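PDB 7PBG: FAD-binding oxidoreductase from Gulosibacter chungangensis, which oxidises 4-ethylphenol, a dehydrogenation of the 4-alkylphenol side chain that yields 4-vinylphenol, using a covalently bound FAD. Local coordinates for residues 133-136 with 137-141. Residues are numbered along the deposited sequence; the frame is centred on the assembly and turned at random.
Sequences KTLY and EAVRD
K133 and E137 sit one turn apart on the alpha-helix 132-142 of the FAD-binding domain, joined through both backbone and side chains. Four successive i to i+4 hydrogen bonds carry the helix across this join: E137 N to K133 O, A138 N to T134 O (2.8 Å), V139 N to L135 O and R140 N to Y136 O. Among the charged groups, K133 NZ lies 3.7 Å from E137 OE2, a long salt bridge. The lysine also lays its aliphatic chain alongside that oxygen, with CE 3.5 Å from E137 OE2; CG, anti to the backbone N (chi1 175°), starts the chain in that direction. A glutamine at E137 would probably leave the K133 ammonium without its carboxylate mate on this turn. R140 turns to its neighbour instead, NE bonding D141 OD1 at 3.0 Å from above the carboxylate plane. On the apolar side, L135 CD1 meets V139 CG2 at 4.2 Å, and L135 also packs on A124 and V126 of strand 123-126, seating the helix on the sheet. Y136 leans on I148 and P379, and its CE2 lies 4.0 Å from R140 NH1, ring and guanidinium planes 72° apart.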
loop_
_atom_site.group_PDB
_atom_site.type_symbol
_atom_site.label_atom_id
_atom_site.label_comp_id
_atom_site.label_asym_id
_atom_site.label_seq_id
_atom_site.Cartn_x
_atom_site.Cartn_y
_atom_site.Cartn_z
ATOM N N LYS A 133 -14.060 11.032 -16.514
ATOM C CA LYS A 133 -14.210 11.814 -17.780
ATOM C C LYS A 133 -13.422 13.126 -17.669
ATOM O O LYS A 133 -12.611 13.435 -18.559
ATOM C CB LYS A 133 -15.679 12.089 -18.094
ATOM C CG LYS A 133 -15.933 12.974 -19.307
ATOM C CD LYS A 133 -17.414 12.982 -19.692
ATOM C CE LYS A 133 -17.746 13.931 -20.822
ATOM N NZ LYS A 133 -18.010 15.288 -20.291
ATOM N N THR A 134 -13.638 13.880 -16.586
ATOM C CA THR A 134 -13.014 15.198 -16.384
ATOM C C THR A 134 -11.490 15.089 -16.305
ATOM O O THR A 134 -10.797 15.911 -16.926
ATOM C CB THR A 134 -13.592 15.865 -15.139
ATOM O OG1 THR A 134 -14.968 16.013 -15.465
ATOM C CG2 THR A 134 -12.934 17.202 -14.870
ATOM N N LEU A 135 -10.961 14.099 -15.554
ATOM C CA LEU A 135 -9.511 14.010 -15.383
ATOM C C LEU A 135 -8.918 13.613 -16.725
ATOM O O LEU A 135 -7.917 14.206 -17.077
ATOM C CB LEU A 135 -9.165 12.993 -14.293
ATOM C CG LEU A 135 -7.671 12.878 -14.020
ATOM C CD1 LEU A 135 -7.090 14.184 -13.528
ATOM C CD2 LEU A 135 -7.386 11.743 -13.017
ATOM N N TYR A 136 -9.596 12.749 -17.482
ATOM C CA TYR A 136 -9.111 12.329 -18.807
ATOM C C TYR A 136 -9.003 13.570 -19.682
ATOM O O TYR A 136 -7.941 13.783 -20.337
ATOM C CB TYR A 136 -10.033 11.292 -19.404
ATOM C CG TYR A 136 -9.741 11.038 -20.846
ATOM C CD1 TYR A 136 -8.606 10.344 -21.183
ATOM C CD2 TYR A 136 -10.549 11.565 -21.832
ATOM C CE1 TYR A 136 -8.318 10.085 -22.503
ATOM C CE2 TYR A 136 -10.242 11.360 -23.163
ATOM C CZ TYR A 136 -9.112 10.641 -23.492
ATOM O OH TYR A 136 -8.799 10.419 -24.812
ATOM N N GLU A 137 -10.055 14.355 -19.700
ATOM C CA GLU A 137 -10.078 15.569 -20.562
ATOM C C GLU A 137 -8.978 16.536 -20.097
ATOM O O GLU A 137 -8.265 17.068 -20.955
ATOM C CB GLU A 137 -11.465 16.204 -20.531
ATOM C CG GLU A 137 -12.461 15.393 -21.362
ATOM C CD GLU A 137 -13.905 15.836 -21.338
ATOM O OE1 GLU A 137 -14.203 16.790 -20.614
ATOM O OE2 GLU A 137 -14.715 15.166 -21.993
ATOM N N ALA A 138 -8.822 16.744 -18.789
ATOM C CA ALA A 138 -7.818 17.693 -18.245
ATOM C C ALA A 138 -6.413 17.239 -18.622
ATOM O O ALA A 138 -5.629 18.090 -19.031
ATOM C CB ALA A 138 -7.968 17.881 -16.773
ATOM N N VAL A 139 -6.133 15.929 -18.570
ATOM C CA VAL A 139 -4.809 15.393 -18.937
ATOM C C VAL A 139 -4.650 15.568 -20.448
ATOM O O VAL A 139 -3.593 16.034 -20.868
ATOM C CB VAL A 139 -4.633 13.940 -18.450
ATOM C CG1 VAL A 139 -3.376 13.315 -18.999
ATOM C CG2 VAL A 139 -4.668 13.878 -16.933
ATOM N N ARG A 140 -5.654 15.218 -21.233
ATOM C CA ARG A 140 -5.568 15.309 -22.707
ATOM C C ARG A 140 -5.261 16.758 -23.081
ATOM O O ARG A 140 -4.301 17.005 -23.875
ATOM C CB ARG A 140 -6.861 14.866 -23.381
ATOM C CG ARG A 140 -6.828 15.028 -24.893
ATOM C CD ARG A 140 -8.229 14.817 -25.426
ATOM N NE ARG A 140 -9.147 15.845 -24.928
ATOM C CZ ARG A 140 -10.474 15.753 -24.911
ATOM N NH1 ARG A 140 -11.077 14.656 -25.340
ATOM N NH2 ARG A 140 -11.185 16.755 -24.424
ATOM N N ASP A 141 -6.001 17.690 -22.513
ATOM C CA ASP A 141 -5.870 19.118 -22.916
ATOM C C ASP A 141 -4.558 19.738 -22.389
ATOM O O ASP A 141 -4.170 20.771 -22.946
ATOM C CB ASP A 141 -7.129 19.891 -22.555
ATOM C CG ASP A 141 -8.357 19.370 -23.277
ATOM O OD1 ASP A 141 -8.222 18.656 -24.321
ATOM O OD2 ASP A 141 -9.422 19.586 -22.756
#